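Local atomic coordinates of alpha-glucosidase ([Eubacterium] rectale, PDB entry 6PNR), a protein that probably cleaves alpha-linked sulfoquinovose from sulfolipid-derived glycosides, acting as a retaining-type glycoside hydrolase of family GH31. Residues Phe463-Ile473 and Ile601-Lys609; Glu505-Phe516 and Ala639-Phe647. All blocks are in the same frame, centred on the assembly; numbering follows the deposited sequence.

Interaction 1: Phe463-Ile473 and Ile601-Lys609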
loop_
_atom_site.group_PDB
_atom_site.type_symbol
_atom_site.label_atom_id
_atom_site.label_comp_id
_atom_site.label_asym_id
_atom_site.label_seq_id
_atom_site.Cartn_x
_atom_site.Cartn_y
_atom_site.Cartn_z
ATOM N N PHE A 463 2.972 22.920 -8.420
ATOM C CA PHE A 463 4.428 22.898 -8.307
ATOM C C PHE A 463 4.916 21.696 -7.511
ATOM O O PHE A 463 6.003 21.752 -6.921
ATOM C CB PHE A 463 4.950 24.165 -7.610
ATOM C CG PHE A 463 4.901 25.439 -8.434
ATOM C CD1 PHE A 463 5.807 25.666 -9.452
ATOM C CD2 PHE A 463 3.998 26.445 -8.120
ATOM C CE1 PHE A 463 5.771 26.844 -10.183
ATOM C CE2 PHE A 463 3.968 27.631 -8.836
ATOM C CZ PHE A 463 4.849 27.834 -9.861
ATOM N N THR A 464 4.120 20.636 -7.418
ATOM C CA THR A 464 4.552 19.520 -6.598
ATOM C C THR A 464 5.656 18.749 -7.312
ATOM O O THR A 464 5.839 18.848 -8.535
ATOM C CB THR A 464 3.395 18.575 -6.266
ATOM O OG1 THR A 464 2.881 17.988 -7.475
ATOM C CG2 THR A 464 2.288 19.310 -5.520
ATOM N N ILE A 465 6.411 17.979 -6.523
ATOM C CA ILE A 465 7.560 17.259 -7.069
ATOM C C ILE A 465 7.096 16.091 -7.935
ATOM O O ILE A 465 7.589 15.884 -9.050
ATOM C CB ILE A 465 8.480 16.770 -5.935
ATOM C CG1 ILE A 465 9.272 17.931 -5.327
ATOM C CG2 ILE A 465 9.426 15.695 -6.454
ATOM C CD1 ILE A 465 10.106 18.689 -6.336
ATOM N N HIS A 466 6.155 15.304 -7.429
ATOM C CA HIS A 466 5.794 14.058 -8.078
ATOM C C HIS A 466 4.687 14.200 -9.112
ATOM O O HIS A 466 4.478 13.261 -9.886
ATOM C CB HIS A 466 5.398 13.015 -7.026
ATOM C CG HIS A 466 6.542 12.586 -6.162
ATOM N ND1 HIS A 466 7.587 11.826 -6.641
ATOM C CD2 HIS A 466 6.815 12.823 -4.857
ATOM C CE1 HIS A 466 8.451 11.605 -5.666
ATOM N NE2 HIS A 466 8.011 12.206 -4.575
ATOM N N ASP A 467 3.983 15.347 -9.179
ATOM C CA ASP A 467 3.026 15.478 -10.274
ATOM C C ASP A 467 2.884 16.897 -10.819
ATOM O O ASP A 467 1.904 17.172 -11.521
ATOM C CB ASP A 467 1.628 14.974 -9.854
ATOM C CG ASP A 467 0.783 14.544 -11.043
ATOM O OD1 ASP A 467 1.363 14.248 -12.121
ATOM O OD2 ASP A 467 -0.465 14.495 -10.902
ATOM N N GLY A 468 3.827 17.796 -10.551
ATOM C CA GLY A 468 3.745 19.135 -11.094
ATOM C C GLY A 468 4.848 19.433 -12.087
ATOM O O GLY A 468 5.376 18.522 -12.732
ATOM N N LEU A 469 5.225 20.714 -12.170
ATOM C CA LEU A 469 6.149 21.187 -13.190
ATOM C C LEU A 469 7.453 20.396 -13.180
ATOM O O LEU A 469 7.959 20.002 -14.235
ATOM C CB LEU A 469 6.400 22.691 -12.984
ATOM C CG LEU A 469 7.141 23.555 -14.018
ATOM C CD1 LEU A 469 6.759 25.019 -13.816
ATOM C CD2 LEU A 469 8.663 23.411 -13.946
ATOM N N ALA A 470 7.989 20.114 -11.995
ATOM C CA ALA A 470 9.304 19.487 -11.916
ATOM C C ALA A 470 9.321 18.096 -12.550
ATOM O O ALA A 470 10.350 17.677 -13.088
ATOM C CB ALA A 470 9.754 19.417 -10.459
ATOM N N SER A 471 8.195 17.375 -12.520
ATOM C CA SER A 471 8.194 15.998 -13.009
ATOM C C SER A 471 8.341 15.949 -14.521
ATOM O O SER A 471 8.767 14.922 -15.061
ATOM C CB SER A 471 6.921 15.256 -12.550
ATOM O OG SER A 471 5.742 15.811 -13.121
ATOM N N VAL A 472 8.028 17.052 -15.201
ATOM C CA VAL A 472 8.264 17.174 -16.634
ATOM C C VAL A 472 9.750 17.025 -16.957
ATOM O O VAL A 472 10.128 16.406 -17.964
ATOM C CB VAL A 472 7.722 18.525 -17.127
ATOM C CG1 VAL A 472 8.179 18.787 -18.576
ATOM C CG2 VAL A 472 6.193 18.589 -16.954
ATOM N N ILE A 473 10.617 17.611 -16.128
ATOM C CA ILE A 473 12.051 17.562 -16.420
ATOM C C ILE A 473 12.566 16.141 -16.288
ATOM O O ILE A 473 13.343 15.656 -17.124
ATOM C CB ILE A 473 12.834 18.509 -15.495
ATOM C CG1 ILE A 473 12.299 19.925 -15.582
ATOM C CG2 ILE A 473 14.325 18.469 -15.855
ATOM C CD1 ILE A 473 12.503 20.692 -14.324
ATOM N N ILE A 601 19.906 24.486 -18.495
ATOM C CA ILE A 601 18.623 25.000 -18.033
ATOM C C ILE A 601 18.329 24.372 -16.684
ATOM O O ILE A 601 18.423 23.148 -16.535
ATOM C CB ILE A 601 17.486 24.695 -19.026
ATOM C CG1 ILE A 601 17.940 24.962 -20.476
ATOM C CG2 ILE A 601 16.244 25.512 -18.650
ATOM C CD1 ILE A 601 18.373 26.425 -20.749
ATOM N N ALA A 602 17.977 25.212 -15.711
ATOM C CA ALA A 602 17.624 24.783 -14.354
ATOM C C ALA A 602 16.313 25.459 -13.980
ATOM O O ALA A 602 16.312 26.515 -13.335
ATOM C CB ALA A 602 18.725 25.139 -13.357
ATOM N N PRO A 603 15.175 24.892 -14.381
ATOM C CA PRO A 603 13.897 25.599 -14.202
ATOM C C PRO A 603 13.524 25.791 -12.738
ATOM O O PRO A 603 13.706 24.902 -11.904
ATOM C CB PRO A 603 12.888 24.690 -14.918
ATOM C CG PRO A 603 13.718 23.958 -15.937
ATOM C CD PRO A 603 15.030 23.699 -15.227
ATOM N N VAL A 604 12.991 26.975 -12.430
ATOM C CA VAL A 604 12.330 27.188 -11.148
ATOM C C VAL A 604 11.071 26.336 -11.118
ATOM O O VAL A 604 10.169 26.516 -11.941
ATOM C CB VAL A 604 12.001 28.671 -10.933
ATOM C CG1 VAL A 604 11.159 28.859 -9.649
ATOM C CG2 VAL A 604 13.296 29.498 -10.880
ATOM N N TYR A 605 11.010 25.391 -10.183
ATOM C CA TYR A 605 9.852 24.522 -10.080
ATOM C C TYR A 605 9.113 24.703 -8.757
ATOM O O TYR A 605 8.322 23.838 -8.379
ATOM C CB TYR A 605 10.256 23.059 -10.291
ATOM C CG TYR A 605 11.271 22.484 -9.308
ATOM C CD1 TYR A 605 10.898 22.137 -8.008
ATOM C CD2 TYR A 605 12.594 22.251 -9.697
ATOM C CE1 TYR A 605 11.819 21.593 -7.107
ATOM C CE2 TYR A 605 13.523 21.702 -8.805
ATOM C CZ TYR A 605 13.127 21.382 -7.515
ATOM O OH TYR A 605 14.039 20.835 -6.642
ATOM N N GLU A 606 9.347 25.812 -8.048
ATOM C CA GLU A 606 8.648 26.107 -6.800
ATOM C C GLU A 606 8.035 27.499 -6.884
ATOM O O GLU A 606 8.502 28.359 -7.634
ATOM C CB GLU A 606 9.587 26.028 -5.585
ATOM C CG GLU A 606 10.174 24.650 -5.334
ATOM C CD GLU A 606 11.329 24.677 -4.338
ATOM O OE1 GLU A 606 11.932 25.750 -4.150
ATOM O OE2 GLU A 606 11.630 23.624 -3.744
ATOM N N GLN A 607 6.995 27.720 -6.087
ATOM C CA GLN A 607 6.320 29.010 -6.070
ATOM C C GLN A 607 7.063 30.011 -5.184
ATOM O O GLN A 607 7.891 29.648 -4.343
ATOM C CB GLN A 607 4.878 28.860 -5.577
ATOM C CG GLN A 607 4.753 28.520 -4.108
ATOM C CD GLN A 607 3.309 28.496 -3.649
ATOM O OE1 GLN A 607 2.532 27.638 -4.058
ATOM N NE2 GLN A 607 2.944 29.444 -2.804
ATOM N N ASP A 608 6.759 31.292 -5.396
ATOM C CA ASP A 608 7.250 32.377 -4.540
ATOM C C ASP A 608 8.778 32.471 -4.542
ATOM O O ASP A 608 9.398 32.767 -3.521
ATOM C CB ASP A 608 6.734 32.237 -3.102
ATOM C CG ASP A 608 5.221 32.362 -3.003
ATOM O OD1 ASP A 608 4.610 33.017 -3.877
ATOM O OD2 ASP A 608 4.643 31.795 -2.047
ATOM N N LYS A 609 9.393 32.243 -5.698
ATOM C CA LYS A 609 10.842 32.284 -5.807
ATOM C C LYS A 609 11.286 33.568 -6.486
ATOM O O LYS A 609 10.641 34.044 -7.426
ATOM C CB LYS A 609 11.374 31.072 -6.580
ATOM C CG LYS A 609 11.400 29.815 -5.738
ATOM C CD LYS A 609 12.334 30.045 -4.575
ATOM C CE LYS A 609 12.419 28.860 -3.660
ATOM N NZ LYS A 609 13.469 29.123 -2.645
HETATM O O HOH W 1 7.180 21.441 -9.494
#
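F463 lays one face of its ring against the backbone of E606 and Q607, so that Q607 N stands 3.8 Å above the plane of the F463 ring, over its centre. CG anti to the carbonyl carbon (chi1 -73°) is the torsion that lays the ring over the E606-Q607 peptide. There CE2 of F463 meets CB of Q607 at 3.6 Å, and the amide of Q607 is turned 65° from the ring plane. The carbonyl oxygen of Y605 comes to the same ring obliquely, Y605 O lying 3.3 Å from CD1 of F463. Replacing F463 by an alanine would probably open a gap over the E606-Q607 peptide and leave CB of Q607 without its ring neighbour.

The Y605 ring receives the methyl of A470 over one face, a CH-pi contact in which A470 CB sits 4.1 Å from the Y605 ring centroid. I465 approaches the same ring obliquely, its CD1 3.5 Å from CE1 of Y605. Y591 and W612, from elsewhere in the chain, also meet this ring. Next to the A470 contact, CD2 of L469 packs 4.0 Å from CB of Y605. Farther along, the end methyl CD1 of I473 abuts the pyrrolidine ring of P603, 3.8 Å from CG of P603.

The pairing joins the start of helix 469-481 and the loop leading into it, in the TIM-barrel domain of this GH31 enzyme, to the loop between strands 599-601 and 611-616 of the C-terminal beta domain. Direct contact is van der Waals, with side chains against side chains and the F463 ring against backbone, and the polar link is a water that donates to T464 O and to Y605 O while accepting from A470 N at 2.9 Å. The chemistry thus implies a seam held by shape and ring contacts, in which one water satisfies backbone groups of both sides.

Interaction 2: Glu505-Phe516 and Ala639-Phe647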
loop_
_atom_site.group_PDB
_atom_site.type_symbol
_atom_site.label_atom_id
_atom_site.label_comp_id
_atom_site.label_asym_id
_atom_site.label_seq_id
_atom_site.Cartn_x
_atom_site.Cartn_y
_atom_site.Cartn_z
ATOM N N GLU A 505 1.005 32.311 -11.683
ATOM C CA GLU A 505 2.436 32.104 -11.491
ATOM C C GLU A 505 2.867 30.749 -12.043
ATOM O O GLU A 505 3.932 30.628 -12.665
ATOM C CB GLU A 505 2.789 32.217 -10.002
ATOM C CG GLU A 505 4.292 32.075 -9.710
ATOM C CD GLU A 505 4.589 31.776 -8.247
ATOM O OE1 GLU A 505 3.641 31.440 -7.506
ATOM O OE2 GLU A 505 5.772 31.853 -7.847
ATOM N N LEU A 506 2.050 29.722 -11.822
ATOM C CA LEU A 506 2.358 28.394 -12.353
ATOM C C LEU A 506 2.409 28.400 -13.874
ATOM O O LEU A 506 3.323 27.827 -14.477
ATOM C CB LEU A 506 1.327 27.376 -11.875
ATOM C CG LEU A 506 1.643 26.028 -12.538
ATOM C CD1 LEU A 506 2.919 25.420 -11.932
ATOM C CD2 LEU A 506 0.486 25.105 -12.470
ATOM N N PHE A 507 1.419 29.019 -14.519
ATOM C CA PHE A 507 1.442 29.064 -15.973
ATOM C C PHE A 507 2.714 29.732 -16.467
ATOM O O PHE A 507 3.352 29.244 -17.412
ATOM C CB PHE A 507 0.208 29.792 -16.524
ATOM C CG PHE A 507 0.241 29.956 -18.022
ATOM C CD1 PHE A 507 0.928 31.020 -18.606
ATOM C CD2 PHE A 507 -0.372 29.030 -18.848
ATOM C CE1 PHE A 507 0.999 31.156 -19.991
ATOM C CE2 PHE A 507 -0.310 29.160 -20.232
ATOM C CZ PHE A 507 0.378 30.228 -20.802
ATOM N N LEU A 508 3.101 30.850 -15.840
ATOM C CA LEU A 508 4.255 31.600 -16.322
ATOM C C LEU A 508 5.564 30.856 -16.067
ATOM O O LEU A 508 6.447 30.846 -16.932
ATOM C CB LEU A 508 4.283 32.987 -15.680
ATOM C CG LEU A 508 3.182 33.916 -16.204
ATOM C CD1 LEU A 508 3.111 35.171 -15.353
ATOM C CD2 LEU A 508 3.426 34.254 -17.670
ATOM N N ARG A 509 5.718 30.241 -14.888
ATOM C CA ARG A 509 6.901 29.417 -14.634
ATOM C C ARG A 509 6.981 28.250 -15.611
ATOM O O ARG A 509 8.077 27.862 -16.029
ATOM C CB ARG A 509 6.905 28.881 -13.197
ATOM C CG ARG A 509 7.300 29.900 -12.130
ATOM C CD ARG A 509 8.729 30.431 -12.355
ATOM N NE ARG A 509 9.122 31.269 -11.224
ATOM C CZ ARG A 509 10.151 32.109 -11.207
ATOM N NH1 ARG A 509 10.929 32.251 -12.274
ATOM N NH2 ARG A 509 10.398 32.816 -10.106
ATOM N N TRP A 510 5.835 27.647 -15.954
ATOM C CA TRP A 510 5.852 26.554 -16.927
ATOM C C TRP A 510 6.232 27.053 -18.316
ATOM O O TRP A 510 6.989 26.390 -19.036
ATOM C CB TRP A 510 4.486 25.861 -16.966
ATOM C CG TRP A 510 4.521 24.338 -17.157
ATOM C CD1 TRP A 510 5.073 23.642 -18.197
ATOM C CD2 TRP A 510 3.916 23.360 -16.294
ATOM N NE1 TRP A 510 4.870 22.283 -18.018
ATOM C CE2 TRP A 510 4.155 22.090 -16.862
ATOM C CE3 TRP A 510 3.215 23.438 -15.079
ATOM C CZ2 TRP A 510 3.725 20.907 -16.257
ATOM C CZ3 TRP A 510 2.783 22.262 -14.478
ATOM C CH2 TRP A 510 3.040 21.011 -15.072
ATOM N N ALA A 511 5.715 28.214 -18.718
ATOM C CA ALA A 511 6.020 28.722 -20.052
ATOM C C ALA A 511 7.503 29.082 -20.198
ATOM O O ALA A 511 8.087 28.901 -21.277
ATOM C CB ALA A 511 5.127 29.919 -20.360
ATOM N N GLU A 512 8.132 29.585 -19.131
ATOM C CA GLU A 512 9.533 29.994 -19.226
ATOM C C GLU A 512 10.482 28.798 -19.249
ATOM O O GLU A 512 11.645 28.949 -19.651
ATOM C CB GLU A 512 9.898 30.954 -18.079
ATOM C CG GLU A 512 10.224 30.301 -16.742
ATOM C CD GLU A 512 10.370 31.315 -15.601
ATOM O OE1 GLU A 512 9.610 32.307 -15.573
ATOM O OE2 GLU A 512 11.245 31.118 -14.731
ATOM N N MET A 513 10.010 27.619 -18.840
ATOM C CA MET A 513 10.735 26.379 -19.109
ATOM C C MET A 513 10.486 25.902 -20.531
ATOM O O MET A 513 11.430 25.519 -21.243
ATOM C CB MET A 513 10.315 25.288 -18.116
ATOM C CG MET A 513 10.716 23.877 -18.557
ATOM S SD MET A 513 10.387 22.582 -17.342
ATOM C CE MET A 513 8.601 22.430 -17.499
ATOM N N ALA A 514 9.220 25.952 -20.961
ATOM C CA ALA A 514 8.825 25.407 -22.253
ATOM C C ALA A 514 9.525 26.104 -23.415
ATOM O O ALA A 514 9.729 25.484 -24.469
ATOM C CB ALA A 514 7.306 25.509 -22.414
ATOM N N MET A 515 9.901 27.381 -23.258
ATOM C CA MET A 515 10.596 28.036 -24.360
ATOM C C MET A 515 11.984 27.460 -24.593
ATOM O O MET A 515 12.562 27.719 -25.647
ATOM C CB MET A 515 10.681 29.552 -24.143
ATOM C CG MET A 515 11.483 29.993 -22.933
ATOM S SD MET A 515 11.348 31.791 -22.714
ATOM C CE MET A 515 12.499 32.084 -21.371
ATOM N N PHE A 516 12.520 26.677 -23.656
ATOM C CA PHE A 516 13.752 25.921 -23.875
ATOM C C PHE A 516 13.455 24.448 -24.130
ATOM O O PHE A 516 14.126 23.573 -23.589
ATOM C CB PHE A 516 14.706 26.079 -22.692
ATOM C CG PHE A 516 15.141 27.494 -22.441
ATOM C CD1 PHE A 516 16.138 28.078 -23.212
ATOM C CD2 PHE A 516 14.560 28.234 -21.418
ATOM C CE1 PHE A 516 16.545 29.380 -22.978
ATOM C CE2 PHE A 516 14.952 29.545 -21.179
ATOM C CZ PHE A 516 15.951 30.121 -21.963
ATOM N N ALA A 639 16.270 35.123 -10.268
ATOM C CA ALA A 639 15.388 34.301 -11.088
ATOM C C ALA A 639 13.946 34.774 -10.909
ATOM O O ALA A 639 13.051 34.018 -10.532
ATOM C CB ALA A 639 15.554 32.825 -10.731
ATOM N N GLU A 640 13.712 36.058 -11.166
ATOM C CA GLU A 640 12.359 36.577 -11.135
ATOM C C GLU A 640 11.537 35.949 -12.261
ATOM O O GLU A 640 12.068 35.339 -13.198
ATOM C CB GLU A 640 12.356 38.107 -11.251
ATOM C CG GLU A 640 13.249 38.840 -10.236
ATOM C CD GLU A 640 12.686 38.870 -8.808
ATOM O OE1 GLU A 640 11.506 38.507 -8.578
ATOM O OE2 GLU A 640 13.446 39.273 -7.899
ATOM N N LEU A 641 10.217 36.099 -12.145
ATOM C CA LEU A 641 9.285 35.581 -13.135
ATOM C C LEU A 641 9.663 36.078 -14.520
ATOM O O LEU A 641 9.779 37.285 -14.744
ATOM C CB LEU A 641 7.870 36.020 -12.762
ATOM C CG LEU A 641 6.707 35.061 -12.996
ATOM C CD1 LEU A 641 7.106 33.625 -12.736
ATOM C CD2 LEU A 641 5.558 35.455 -12.092
ATOM N N GLY A 642 9.898 35.140 -15.438
ATOM C CA GLY A 642 10.325 35.467 -16.787
ATOM C C GLY A 642 11.812 35.322 -17.036
ATOM O O GLY A 642 12.252 35.475 -18.180
ATOM N N TYR A 643 12.599 35.014 -16.014
ATOM C CA TYR A 643 14.052 34.965 -16.138
ATOM C C TYR A 643 14.535 33.575 -15.742
ATOM O O TYR A 643 15.157 33.388 -14.691
ATOM C CB TYR A 643 14.682 36.083 -15.300
ATOM C CG TYR A 643 14.268 37.437 -15.831
ATOM C CD1 TYR A 643 15.000 38.071 -16.833
ATOM C CD2 TYR A 643 13.111 38.060 -15.376
ATOM C CE1 TYR A 643 14.604 39.299 -17.343
ATOM C CE2 TYR A 643 12.713 39.287 -15.882
ATOM C CZ TYR A 643 13.463 39.900 -16.863
ATOM O OH TYR A 643 13.066 41.122 -17.363
ATOM N N THR A 644 14.245 32.603 -16.604
ATOM C CA THR A 644 14.639 31.220 -16.371
ATOM C C THR A 644 16.122 31.143 -16.006
ATOM O O THR A 644 16.945 31.813 -16.637
ATOM C CB THR A 644 14.396 30.387 -17.637
ATOM O OG1 THR A 644 13.145 30.761 -18.219
ATOM C CG2 THR A 644 14.394 28.896 -17.321
ATOM N N PRO A 645 16.500 30.339 -15.005
ATOM C CA PRO A 645 17.928 30.095 -14.774
ATOM C C PRO A 645 18.546 29.360 -15.953
ATOM O O PRO A 645 18.489 28.130 -16.026
ATOM C CB PRO A 645 17.933 29.254 -13.492
ATOM C CG PRO A 645 16.664 29.660 -12.798
ATOM C CD PRO A 645 15.678 29.769 -13.931
ATOM N N ALA A 646 19.116 30.108 -16.894
ATOM C CA ALA A 646 19.615 29.553 -18.144
ATOM C C ALA A 646 21.004 30.104 -18.418
ATOM O O ALA A 646 21.257 31.296 -18.226
ATOM C CB ALA A 646 18.684 29.878 -19.311
ATOM N N PHE A 647 21.895 29.226 -18.869
ATOM C CA PHE A 647 23.296 29.555 -19.093
ATOM C C PHE A 647 23.713 28.960 -20.427
ATOM O O PHE A 647 23.200 27.915 -20.835
ATOM C CB PHE A 647 24.184 29.003 -17.959
ATOM C CG PHE A 647 23.700 29.377 -16.578
ATOM C CD1 PHE A 647 22.610 28.726 -16.005
ATOM C CD2 PHE A 647 24.325 30.380 -15.859
ATOM C CE1 PHE A 647 22.142 29.081 -14.756
ATOM C CE2 PHE A 647 23.871 30.734 -14.597
ATOM C CZ PHE A 647 22.773 30.080 -14.043
#
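R509 and E512, one turn apart on helix 504-514 of the TIM-barrel domain, grip a type II beta turn, E640 to Y643, and the residue before it, ahead of strand 646-649 of the C-terminal beta domain: R509 holds A639, E512 the turn itself. The tight part is largely polar and buried. The guanidinium of R509 approaches A639 O end-on with two nitrogens: NH2 bonds to A639 O at 2.9 Å, nearly in line with the C=O bond, whereas NH1 reaches it from above the carbonyl plane. In the guanidinium plane, NH1 also forms a salt bridge to E512 OE2 at 2.7 Å, which helps to fix how the arginine is turned. L641 closes over one face of this guanidinium, its CD1 3.4 Å from NE of R509. The other carboxylate oxygen serves the turn, and G642 N donates to E512 OE1 at 2.9 Å. E512 gets there with CG between the backbone N and the carbonyl carbon (chi1 81°), its chain extended beyond. G642 sits at the third position of the turn, where its positive phi (100°) would jam a side chain against the preceding carbonyl.

Toward the end of the helix, packing continues. F516 turns the edge of its ring to T644, and its CZ lies 3.8 Å from A646 CB.

The fit is looser on the CD2 side of L641, by the partly exposed E505. CD2 has L508 CD1 at 4.1 Å, crossing at about a right angle, and E505 CG at 4.3 Å. The carboxylate of E505 is engaged by D608 N instead, and that of E640 by H610.

Back on the buried side, the T644 hydroxyl donates to the main-chain E512 O, OG1 lying 2.8 Å from that oxygen and above its carbonyl plane.

Both interactions join the TIM-barrel domain to the C-terminal beta domain, through a helix start with its preceding loop in interaction 1 and a helix in interaction 2, and their centres lie about 10 Å apart. Interaction 2 is a buried contact in which charged side chains of the helix bind backbone groups at the turn, and a threonine of the opposite segment donates back to a helix carbonyl. Interaction 1 is only partly buried, and rings, aliphatic side chains and a bridging water do the work. Within the C-terminal domain A602 and P645 share a backbone hydrogen bond; within the barrel M513 packs on L469 and I473. Together they form one continuous interdomain surface, polar where it is more fully buried.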